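PDB 4KFU: genome packaging NTPase B204 from Sulfolobus turreted icosahedral virus 2, which probably hydrolyses ATP to drive viral DNA into the capsid, acting as a P-loop ATPase of the FtsK-HerA superfamily. Local coordinates for residues Gly16-Ile21 with Ile101-Tyr106; Asp39-Leu44 with Tyr106-Tyr111; Lys83-Ser88 with Thr116-Glu121; Leu135-Gln138 with Asp142-Pro145. All coordinates share one frame; numbering follows the deposited sequence.

Contact 1 (Gly16-Ile21 with Ile101-Tyr106); sequences GKSYLI and IIDEAY. With MG (magnesium ion), chain K; ACP (phosphomethylphosphonic acid adenylate ester), chain E.
With its chi1 at -76°, Ser-18 carries OG beside its own backbone N and anti to the carbonyl carbon, facing Asp-103, whose carboxylate is brought round by a chi1 of -137°, well off a staggered position. The two groups meet where the Walker A loop, at the start of helix 17-31, faces the end of strand 98-102; the Ile-Ile-Asp-Glu sequence there is consistent with a Walker B motif. Ser-18 OG binds the magnesium ion at 2.2 Å and lies 2.7 Å from Asp-103 OD2, a hydrogen bond that is not settled, because the one hydroxyl proton has another acceptor within reach. Asp-103 thus acts in the second shell: OD2 also bonds the hydroxyl of Tyr-50, while OD1 accepts from magnesium-bound water 1 at 2.6 Å, from Ser-136 OG and, through its anti lone pair, from Glu-104 N.

ACP O2G and O1B and three waters complete the six ligands of the magnesium ion. Lys-17 stretches alongside the phosphates, bending only at chi4, and NZ donates to ACP O2B over 2.6 Å, as well as to Gly-11 O and Gln-138 OE1. The Tyr-19 ring lies against the adenine, with C5 over one face near the rim. Beside this polar pair, Ile-21 and Ile-101 run alongside each other, pointing opposite ways, CG2 to CG2 at 4.1 Å, and CD1 of Ile-21 comes within 4.0 Å of Asp-103 OD2.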
# COMPACT_ATOMS: atom_id res chain seq x y z
N GLY A 16 -2.32 12.96 4.16
CA GLY A 16 -1.66 13.13 2.88
C GLY A 16 -1.14 11.84 2.28
O GLY A 16 -0.41 11.88 1.29
N LYS A 17 -1.50 10.70 2.86
CA LYS A 17 -0.98 9.42 2.35
C LYS A 17 -1.50 9.05 0.95
O LYS A 17 -0.74 8.56 0.12
CB LYS A 17 -1.25 8.27 3.35
CG LYS A 17 -2.71 7.90 3.52
CD LYS A 17 -2.90 6.92 4.67
CE LYS A 17 -4.38 6.68 4.98
NZ LYS A 17 -4.99 7.89 5.64
N SER A 18 -2.78 9.28 0.68
CA SER A 18 -3.33 9.01 -0.65
C SER A 18 -2.79 10.01 -1.65
O SER A 18 -2.61 9.69 -2.83
CB SER A 18 -4.85 9.04 -0.65
OG SER A 18 -5.38 7.87 -0.07
N TYR A 19 -2.55 11.23 -1.18
CA TYR A 19 -1.96 12.27 -2.01
C TYR A 19 -0.58 11.83 -2.47
O TYR A 19 -0.19 12.03 -3.62
CB TYR A 19 -1.86 13.57 -1.22
CG TYR A 19 -1.59 14.82 -2.04
CD1 TYR A 19 -2.65 15.55 -2.59
CD2 TYR A 19 -0.30 15.27 -2.25
CE1 TYR A 19 -2.41 16.70 -3.33
CE2 TYR A 19 -0.05 16.42 -2.99
CZ TYR A 19 -1.11 17.13 -3.53
OH TYR A 19 -0.87 18.26 -4.26
N LEU A 20 0.17 11.23 -1.55
CA LEU A 20 1.46 10.62 -1.86
C LEU A 20 1.34 9.55 -2.96
O LEU A 20 2.16 9.48 -3.89
CB LEU A 20 2.05 9.99 -0.59
CG LEU A 20 3.56 9.86 -0.48
CD1 LEU A 20 4.23 11.20 -0.73
CD2 LEU A 20 3.95 9.32 0.90
N ILE A 21 0.33 8.70 -2.85
CA ILE A 21 0.10 7.67 -3.85
C ILE A 21 -0.21 8.31 -5.20
O ILE A 21 0.38 7.93 -6.23
CB ILE A 21 -1.04 6.71 -3.43
CG1 ILE A 21 -0.58 5.85 -2.25
CG2 ILE A 21 -1.45 5.82 -4.59
CD1 ILE A 21 -1.67 4.96 -1.67
N ILE A 101 -1.61 -1.81 -5.72
CA ILE A 101 -1.88 -0.74 -4.77
C ILE A 101 -3.19 -0.94 -4.02
O ILE A 101 -4.26 -1.05 -4.63
CB ILE A 101 -1.94 0.63 -5.48
CG1 ILE A 101 -0.71 0.83 -6.37
CG2 ILE A 101 -2.08 1.77 -4.46
CD1 ILE A 101 -0.61 2.22 -7.01
N ILE A 102 -3.09 -0.99 -2.70
CA ILE A 102 -4.25 -1.29 -1.86
C ILE A 102 -4.47 -0.17 -0.87
O ILE A 102 -3.82 -0.12 0.18
CB ILE A 102 -4.07 -2.61 -1.11
CG1 ILE A 102 -3.59 -3.70 -2.07
CG2 ILE A 102 -5.40 -3.05 -0.44
CD1 ILE A 102 -3.72 -5.08 -1.51
N ASP A 103 -5.38 0.74 -1.20
CA ASP A 103 -5.74 1.78 -0.24
C ASP A 103 -6.73 1.18 0.75
O ASP A 103 -7.41 0.19 0.42
CB ASP A 103 -6.30 3.03 -0.93
CG ASP A 103 -5.75 4.33 -0.33
OD1 ASP A 103 -5.44 4.33 0.89
OD2 ASP A 103 -5.62 5.34 -1.06
N GLU A 104 -6.78 1.73 1.96
CA GLU A 104 -7.58 1.14 3.04
C GLU A 104 -7.25 -0.35 3.22
O GLU A 104 -8.15 -1.20 3.25
CB GLU A 104 -9.08 1.33 2.76
CG GLU A 104 -9.50 2.79 2.43
CD GLU A 104 -9.48 3.13 0.93
OE1 GLU A 104 -9.57 2.20 0.08
OE2 GLU A 104 -9.37 4.33 0.59
N ALA A 105 -5.96 -0.66 3.34
CA ALA A 105 -5.51 -2.06 3.36
C ALA A 105 -5.97 -2.87 4.56
O ALA A 105 -5.75 -4.08 4.59
CB ALA A 105 -3.99 -2.15 3.19
N TYR A 106 -6.59 -2.24 5.56
CA TYR A 106 -7.08 -3.00 6.72
C TYR A 106 -8.21 -3.96 6.36
O TYR A 106 -8.56 -4.83 7.15
CB TYR A 106 -7.52 -2.07 7.85
CG TYR A 106 -8.55 -1.06 7.44
CD1 TYR A 106 -9.91 -1.39 7.40
CD2 TYR A 106 -8.18 0.24 7.08
CE1 TYR A 106 -10.86 -0.45 7.01
CE2 TYR A 106 -9.12 1.18 6.70
CZ TYR A 106 -10.46 0.83 6.66
OH TYR A 106 -11.38 1.78 6.28
MG MG K . -6.90 8.28 1.40
PG ACP E . -8.83 9.70 3.40
O1G ACP E . -8.93 9.07 4.86
O2G ACP E . -8.28 8.58 2.40
O3G ACP E . -10.18 10.18 2.97
PB ACP E . -5.97 10.66 3.28
O1B ACP E . -5.71 9.58 2.13
O2B ACP E . -5.48 10.20 4.59
C3B ACP E . -7.72 11.13 3.42
PA ACP E . -5.13 12.59 1.37
O1A ACP E . -6.44 12.24 0.70
O2A ACP E . -3.81 12.14 0.78
O3A ACP E . -5.16 12.01 2.89
O5' ACP E . -5.03 14.18 1.52
C5' ACP E . -6.04 15.00 2.11
C4' ACP E . -5.83 16.44 1.61
O4' ACP E . -4.60 17.03 2.06
C3' ACP E . -5.79 16.50 0.09
O3' ACP E . -7.04 16.99 -0.41
C2' ACP E . -4.70 17.49 -0.26
O2' ACP E . -5.36 18.64 -0.76
C1' ACP E . -3.99 17.83 1.04
N9 ACP E . -2.57 17.44 0.87
C8 ACP E . -2.05 16.22 1.10
N7 ACP E . -0.72 16.19 0.84
C5 ACP E . -0.36 17.41 0.43
C6 ACP E . 0.90 18.07 -0.01
N6 ACP E . 2.07 17.41 -0.06
N1 ACP E . 0.83 19.37 -0.36
C2 ACP E . -0.33 20.06 -0.32
N3 ACP E . -1.50 19.53 0.07
C4 ACP E . -1.58 18.23 0.45
O HOH W 1 -6.29 6.45 2.19
O HOH W 2 -8.16 6.93 0.42
O HOH W 3 -7.71 9.78 0.20

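Contact 2 (Asp39-Leu44 with Tyr106-Tyr111); sequences DDHNLL and YYHFKY. With ZN (zinc ion), chain L.
Asp-39, near the end of strand 35-40, faces His-108 across a zinc ion that both bind. A chi1 of 176° sets its CG anti to the backbone N, and the carboxylate grips the metal with both oxygens, OD1 at 2.4 Å and OD2 at 2.3 Å. It meets the His-108 imidazole at the ring's edge, the two flat groups being nearly coplanar. Asp-39 OD2 and His-108 NE2 lie 3.0 Å apart because they share the metal, without a hydrogen bond between them.

Asp-40 turns to the other side of the strand; its OD1 accepts from Asn-42 N over 3.0 Å, an Asx turn that leads the chain out of the sheet. This is the C-terminal rim of a P-loop NTPase core, where the ends of neighbouring parallel strands and the loops after them, here 35-40 and 98-102, bring their ligands together.

His-41 comes next. Its NE2 binds zinc at 2.1 Å, and His-108 NE2 does so at 2.0 Å from the loop after strand 98-102; Asp-73 supplies a further ligand. On its far side His-41 ND1 is hydrogen-bonded to Glu-104 OE1, which, with the metal at NE2, helps set the rotation of the imidazole and links the zinc site to a residue whose OE2 is met by a magnesium-bound water. Tyr-107 comes alongside from the other segment and puts CD2 over one face of the imidazole, 3.6 Å from His-41 CG, with the ring planes inclined at 43°. Beyond it, Asn-42 ND2 makes a weak hydrogen bond with Glu-49 OE1.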
# COMPACT_ATOMS: atom_id res chain seq x y z
N ASP A 39 -6.63 -1.62 -5.90
CA ASP A 39 -7.75 -2.18 -5.14
C ASP A 39 -8.36 -1.03 -4.34
O ASP A 39 -7.80 -0.61 -3.32
CB ASP A 39 -7.23 -3.31 -4.23
CG ASP A 39 -8.29 -3.89 -3.31
OD1 ASP A 39 -9.50 -3.73 -3.56
OD2 ASP A 39 -7.92 -4.53 -2.29
N ASP A 40 -9.49 -0.53 -4.82
CA ASP A 40 -10.12 0.72 -4.33
C ASP A 40 -11.38 0.41 -3.51
O ASP A 40 -12.28 -0.31 -3.98
CB ASP A 40 -10.48 1.59 -5.54
CG ASP A 40 -10.82 3.04 -5.17
OD1 ASP A 40 -11.15 3.35 -4.00
OD2 ASP A 40 -10.79 3.89 -6.09
N HIS A 41 -11.47 0.94 -2.30
CA HIS A 41 -12.60 0.65 -1.43
C HIS A 41 -13.53 1.84 -1.20
O HIS A 41 -14.57 1.71 -0.55
CB HIS A 41 -12.10 0.10 -0.09
CG HIS A 41 -11.18 -1.07 -0.24
ND1 HIS A 41 -9.80 -0.94 -0.24
CD2 HIS A 41 -11.43 -2.38 -0.45
CE1 HIS A 41 -9.25 -2.13 -0.41
NE2 HIS A 41 -10.22 -3.02 -0.55
N ASN A 42 -13.16 2.99 -1.75
CA ASN A 42 -13.87 4.24 -1.48
C ASN A 42 -14.70 4.75 -2.64
O ASN A 42 -14.16 5.21 -3.65
CB ASN A 42 -12.87 5.33 -1.08
CG ASN A 42 -12.39 5.20 0.34
OD1 ASN A 42 -12.73 4.25 1.04
ND2 ASN A 42 -11.57 6.15 0.78
N LEU A 43 -16.02 4.70 -2.48
CA LEU A 43 -16.94 5.24 -3.48
C LEU A 43 -17.04 6.76 -3.40
O LEU A 43 -16.99 7.35 -2.32
CB LEU A 43 -18.34 4.64 -3.33
CG LEU A 43 -18.57 3.28 -3.98
CD1 LEU A 43 -20.04 2.87 -3.88
CD2 LEU A 43 -18.10 3.31 -5.44
N LEU A 44 -17.18 7.40 -4.56
CA LEU A 44 -17.38 8.85 -4.63
C LEU A 44 -18.78 9.16 -5.13
O LEU A 44 -19.62 8.26 -5.25
CB LEU A 44 -16.33 9.49 -5.53
CG LEU A 44 -14.91 9.51 -4.99
CD1 LEU A 44 -14.03 10.40 -5.86
CD2 LEU A 44 -14.91 9.98 -3.54
N TYR A 106 -6.59 -2.24 5.56
CA TYR A 106 -7.08 -3.00 6.72
C TYR A 106 -8.21 -3.96 6.36
O TYR A 106 -8.56 -4.83 7.15
CB TYR A 106 -7.52 -2.07 7.85
CG TYR A 106 -8.55 -1.06 7.44
CD1 TYR A 106 -9.91 -1.39 7.40
CD2 TYR A 106 -8.18 0.24 7.08
CE1 TYR A 106 -10.86 -0.45 7.01
CE2 TYR A 106 -9.12 1.18 6.70
CZ TYR A 106 -10.46 0.83 6.66
OH TYR A 106 -11.38 1.78 6.28
N TYR A 107 -8.80 -3.80 5.18
CA TYR A 107 -9.83 -4.75 4.78
C TYR A 107 -9.28 -6.14 4.57
O TYR A 107 -9.97 -7.13 4.82
CB TYR A 107 -10.55 -4.28 3.52
CG TYR A 107 -11.45 -3.11 3.79
CD1 TYR A 107 -12.54 -3.24 4.65
CD2 TYR A 107 -11.20 -1.88 3.22
CE1 TYR A 107 -13.36 -2.16 4.92
CE2 TYR A 107 -12.01 -0.80 3.48
CZ TYR A 107 -13.09 -0.94 4.33
OH TYR A 107 -13.90 0.16 4.59
N HIS A 108 -8.03 -6.23 4.10
CA HIS A 108 -7.45 -7.52 3.72
C HIS A 108 -6.29 -7.96 4.60
O HIS A 108 -5.91 -9.14 4.60
CB HIS A 108 -6.97 -7.45 2.26
CG HIS A 108 -8.06 -7.08 1.30
ND1 HIS A 108 -9.29 -7.69 1.31
CD2 HIS A 108 -8.08 -6.19 0.28
CE1 HIS A 108 -10.05 -7.17 0.36
NE2 HIS A 108 -9.33 -6.26 -0.28
N PHE A 109 -5.72 -7.01 5.34
CA PHE A 109 -4.53 -7.28 6.15
C PHE A 109 -4.75 -6.88 7.61
O PHE A 109 -3.82 -6.44 8.30
CB PHE A 109 -3.33 -6.52 5.60
CG PHE A 109 -2.89 -6.97 4.22
CD1 PHE A 109 -3.54 -6.51 3.08
CD2 PHE A 109 -1.78 -7.80 4.07
CE1 PHE A 109 -3.12 -6.89 1.82
CE2 PHE A 109 -1.36 -8.19 2.81
CZ PHE A 109 -2.03 -7.73 1.68
N LYS A 110 -5.98 -7.02 8.08
CA LYS A 110 -6.36 -6.52 9.40
C LYS A 110 -5.60 -7.22 10.53
O LYS A 110 -5.34 -8.41 10.47
CB LYS A 110 -7.87 -6.69 9.60
CG LYS A 110 -8.46 -5.69 10.57
CD LYS A 110 -9.85 -6.11 11.05
CE LYS A 110 -10.28 -5.21 12.22
NZ LYS A 110 -11.64 -5.54 12.75
N TYR A 111 -5.22 -6.46 11.56
CA TYR A 111 -4.69 -7.06 12.79
C TYR A 111 -5.63 -8.18 13.27
O TYR A 111 -6.85 -8.00 13.34
CB TYR A 111 -4.57 -5.98 13.87
CG TYR A 111 -3.98 -6.46 15.19
CD1 TYR A 111 -2.92 -7.36 15.22
CD2 TYR A 111 -4.47 -5.98 16.40
CE1 TYR A 111 -2.38 -7.79 16.42
CE2 TYR A 111 -3.92 -6.40 17.62
CZ TYR A 111 -2.88 -7.30 17.61
OH TYR A 111 -2.33 -7.73 18.81
ZN ZN L . -10.03 -4.84 -1.53

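Contact 3 (Lys83-Ser88 with Thr116-Glu121); sequences KLWQAS and TPAIDE
Trp-85, on helix 78-95, is met by two residues three positions apart, Ala-118 and Glu-121, as the chain enters helix 117-124. Helix 78-95 leads into strand 98-102 and helix 117-124 into strand 131-137, so two connecting helices of the alpha/beta core meet here. Thr-116 starts the second as its N-cap: OG1 accepts from Ile-119 N over 3.2 Å in a nearly straight bond, giving the first turn a partner for one of its open amides. Another of these amides, Ala-118 N, donates to Glu-82 OE2, a residue of the facing helix, so the two helices are joined near this end by a polar bond.

Ala-118 supplies the apolar part of the contact. Its CB lies 4.0 Å from Trp-85 CB and equally close to Trp-85 CD1, while its carbonyl O stands over one face of the ring, offset toward the rim. Ile-119 turns away and packs on Phe-81 and Phe-109.

Glu-121, almost one turn after Ala-118, reaches the edge of the indole with an extended chain. Trp-85, whose chi1 of -179° holds CG anti to its backbone N, points NE1 at Glu-121 OE1 over 3.0 Å, with an N-H...O angle of 152°. The oxygen sits practically in the ring plane, but the carboxylate stands almost perpendicular to it, and the N-H arrives from above the carboxylate plane. Glu-121 OE1 is also in a salt bridge with Lys-89, on the same helix as Trp-85. One oxygen thus serves both an indole N-H and an ammonium group, which probably stabilises its negative charge and helps fix the rotation of the indole.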
# COMPACT_ATOMS: atom_id res chain seq x y z
N LYS A 83 -8.95 -13.78 -5.14
CA LYS A 83 -9.25 -13.72 -6.57
C LYS A 83 -8.41 -12.63 -7.23
O LYS A 83 -7.84 -12.83 -8.30
CB LYS A 83 -10.74 -13.40 -6.77
CG LYS A 83 -11.28 -13.73 -8.14
CD LYS A 83 -12.54 -12.90 -8.44
CE LYS A 83 -13.47 -12.80 -7.24
NZ LYS A 83 -14.70 -12.00 -7.58
N LEU A 84 -8.33 -11.48 -6.58
CA LEU A 84 -7.55 -10.35 -7.11
C LEU A 84 -6.07 -10.69 -7.22
O LEU A 84 -5.39 -10.24 -8.15
CB LEU A 84 -7.73 -9.12 -6.20
CG LEU A 84 -6.82 -7.92 -6.47
CD1 LEU A 84 -7.06 -7.36 -7.86
CD2 LEU A 84 -7.04 -6.82 -5.44
N TRP A 85 -5.56 -11.45 -6.25
CA TRP A 85 -4.15 -11.82 -6.24
C TRP A 85 -3.81 -12.75 -7.42
O TRP A 85 -2.78 -12.57 -8.09
CB TRP A 85 -3.78 -12.45 -4.90
CG TRP A 85 -2.33 -12.86 -4.78
CD1 TRP A 85 -1.84 -14.13 -4.75
CD2 TRP A 85 -1.20 -11.98 -4.67
NE1 TRP A 85 -0.46 -14.10 -4.64
CE2 TRP A 85 -0.05 -12.81 -4.58
CE3 TRP A 85 -1.05 -10.59 -4.62
CZ2 TRP A 85 1.24 -12.27 -4.47
CZ3 TRP A 85 0.23 -10.08 -4.50
CH2 TRP A 85 1.36 -10.92 -4.43
N GLN A 86 -4.66 -13.74 -7.66
CA GLN A 86 -4.46 -14.65 -8.77
C GLN A 86 -4.49 -13.90 -10.09
O GLN A 86 -3.66 -14.15 -10.98
CB GLN A 86 -5.55 -15.75 -8.78
CG GLN A 86 -5.46 -16.74 -7.63
CD GLN A 86 -4.13 -17.47 -7.57
OE1 GLN A 86 -3.60 -17.94 -8.60
NE2 GLN A 86 -3.57 -17.60 -6.37
N ALA A 87 -5.44 -12.99 -10.22
CA ALA A 87 -5.56 -12.17 -11.43
C ALA A 87 -4.36 -11.23 -11.57
O ALA A 87 -3.89 -10.95 -12.67
CB ALA A 87 -6.87 -11.37 -11.44
N SER A 88 -3.85 -10.73 -10.44
CA SER A 88 -2.69 -9.85 -10.47
C SER A 88 -1.43 -10.57 -10.94
O SER A 88 -0.62 -10.00 -11.66
CB SER A 88 -2.44 -9.22 -9.08
OG SER A 88 -3.52 -8.39 -8.69
N THR A 116 -4.70 -15.90 4.77
CA THR A 116 -5.01 -16.77 3.63
C THR A 116 -3.75 -17.09 2.84
O THR A 116 -2.71 -16.45 3.05
CB THR A 116 -5.99 -16.08 2.65
OG1 THR A 116 -5.36 -14.91 2.10
CG2 THR A 116 -7.29 -15.69 3.34
N PRO A 117 -3.82 -18.08 1.94
CA PRO A 117 -2.66 -18.33 1.07
C PRO A 117 -2.21 -17.10 0.30
O PRO A 117 -1.00 -16.87 0.16
CB PRO A 117 -3.19 -19.40 0.11
CG PRO A 117 -4.18 -20.16 0.91
CD PRO A 117 -4.83 -19.16 1.83
N ALA A 118 -3.17 -16.30 -0.19
CA ALA A 118 -2.86 -15.08 -0.94
C ALA A 118 -2.08 -14.07 -0.10
O ALA A 118 -1.11 -13.47 -0.58
CB ALA A 118 -4.13 -14.45 -1.48
N ILE A 119 -2.52 -13.85 1.14
CA ILE A 119 -1.84 -12.92 2.03
C ILE A 119 -0.42 -13.39 2.32
O ILE A 119 0.53 -12.62 2.24
CB ILE A 119 -2.59 -12.75 3.38
CG1 ILE A 119 -4.01 -12.21 3.15
CG2 ILE A 119 -1.81 -11.82 4.32
CD1 ILE A 119 -4.04 -10.87 2.45
N ASP A 120 -0.28 -14.68 2.64
CA ASP A 120 1.05 -15.21 2.90
C ASP A 120 1.96 -15.05 1.69
O ASP A 120 3.12 -14.65 1.82
CB ASP A 120 0.98 -16.68 3.31
CG ASP A 120 2.31 -17.17 3.85
OD1 ASP A 120 2.63 -16.80 5.00
OD2 ASP A 120 3.03 -17.89 3.13
N GLU A 121 1.44 -15.35 0.51
CA GLU A 121 2.24 -15.18 -0.70
C GLU A 121 2.61 -13.72 -0.95
O GLU A 121 3.74 -13.41 -1.35
CB GLU A 121 1.48 -15.74 -1.91
CG GLU A 121 2.40 -16.23 -3.01
CD GLU A 121 1.68 -16.55 -4.31
OE1 GLU A 121 0.50 -16.95 -4.26
OE2 GLU A 121 2.31 -16.40 -5.38

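Contact 4 (Leu135-Gln138 with Asp142-Pro145); sequences LSTQ and DLMP
Thr-137, the last residue of strand 131-137, reaches from its CB toward Asp-142 and Leu-143, just beyond the turn that follows the strand. CB itself touches the leucine, 4.0 Å from both Leu-143 CG and CD2. There the side chain forks. A chi1 of -159° places OG1 anti to the backbone N, and on this branch the hydroxyl donates to Asp-142 OD2 over 3.0 Å, using the anti lone pair, the one away from the other carboxylate oxygen; Asp-142 CB lies only 3.3 Å from the same OG1. The methyl branch, CG2, falls between the backbone N and the carbonyl carbon and meets the leucine tip to tip, 3.7 Å from Leu-143 CD1. Tyr-106 and Tyr-148 also pack on Thr-137.

Asp-142 OD2 has a stronger partner in Arg-139 N, so a single oxygen binds the strand's last hydroxyl and an amide within the turn. Gln-138 follows directly and bends at chi2 away from Asp-142, to the nucleotide and Lys-17. In P-loop ATPases of this class the strand between those of Walker A and Walker B often ends in a polar residue that senses the gamma phosphate, and the position of Gln-138 is consistent with that role.

The threonine therefore divides its two branches between a polar and an apolar neighbour. Its bond to a carboxylate that also takes an amide would probably help hold the backbone on either side of Gln-138.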
# COMPACT_ATOMS: atom_id res chain seq x y z
N LEU A 135 0.74 -0.58 0.41
CA LEU A 135 -0.35 -0.77 1.36
C LEU A 135 -0.51 0.50 2.17
O LEU A 135 0.48 1.08 2.63
CB LEU A 135 -0.07 -1.94 2.30
CG LEU A 135 0.15 -3.31 1.67
CD1 LEU A 135 0.41 -4.34 2.76
CD2 LEU A 135 -1.05 -3.72 0.80
N SER A 136 -1.76 0.92 2.37
CA SER A 136 -2.03 2.17 3.05
C SER A 136 -3.04 1.95 4.16
O SER A 136 -4.05 1.25 3.97
CB SER A 136 -2.57 3.18 2.03
OG SER A 136 -3.15 4.29 2.66
N THR A 137 -2.80 2.56 5.33
CA THR A 137 -3.75 2.46 6.43
C THR A 137 -3.68 3.68 7.33
O THR A 137 -2.75 4.49 7.21
CB THR A 137 -3.52 1.21 7.29
OG1 THR A 137 -4.72 0.91 8.02
CG2 THR A 137 -2.34 1.41 8.25
N GLN A 138 -4.66 3.82 8.22
CA GLN A 138 -4.80 5.05 9.01
C GLN A 138 -4.02 5.01 10.33
O GLN A 138 -3.39 5.99 10.69
CB GLN A 138 -6.28 5.35 9.28
CG GLN A 138 -7.16 5.27 8.02
CD GLN A 138 -8.02 6.51 7.79
OE1 GLN A 138 -7.90 7.18 6.76
NE2 GLN A 138 -8.91 6.80 8.74
N ASP A 142 -3.76 -0.96 12.86
CA ASP A 142 -4.84 -1.49 12.03
C ASP A 142 -4.41 -2.77 11.34
O ASP A 142 -5.26 -3.58 10.97
CB ASP A 142 -5.24 -0.50 10.92
CG ASP A 142 -5.93 0.75 11.43
OD1 ASP A 142 -6.39 0.78 12.59
OD2 ASP A 142 -6.00 1.71 10.65
N LEU A 143 -3.11 -2.95 11.13
CA LEU A 143 -2.64 -4.08 10.31
C LEU A 143 -1.89 -5.16 11.09
O LEU A 143 -1.33 -4.88 12.16
CB LEU A 143 -1.72 -3.57 9.20
CG LEU A 143 -2.23 -2.41 8.35
CD1 LEU A 143 -1.19 -2.03 7.30
CD2 LEU A 143 -3.57 -2.76 7.69
N MET A 144 -1.84 -6.37 10.53
CA MET A 144 -1.01 -7.44 11.05
C MET A 144 0.43 -6.97 11.18
O MET A 144 0.99 -6.43 10.23
CB MET A 144 -1.02 -8.63 10.08
CG MET A 144 -2.26 -9.49 10.16
SD MET A 144 -2.60 -10.35 8.60
CE MET A 144 -1.03 -10.25 7.81
N PRO A 145 1.04 -7.17 12.36
CA PRO A 145 2.44 -6.76 12.56
C PRO A 145 3.39 -7.36 11.52
O PRO A 145 4.38 -6.72 11.20
CB PRO A 145 2.76 -7.30 13.95
CG PRO A 145 1.45 -7.31 14.66
CD PRO A 145 0.43 -7.66 13.61

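Overall arrangement
From the N terminus, the Walker A segment 16-21 opens contact 1, which closes about 80 residues later at the end of strand 98-102. Contact 2 opens inside that loop, at the end of strand 35-40, and closes just beyond it, so the two cross and share Tyr-106; strands 35-40 and 98-102 are neighbours in the sheet. Contact 3 opens within both loops on helix 78-95 and closes on helix 117-124, crossing both and tying these helices together some way from the zinc site. Contact 4 follows in series, a short turn after strand 131-137, joined to contact 1 by Asp-103 and Ser-136 and to contact 2 by backbone bonds from Phe-109 and, probably, Tyr-111.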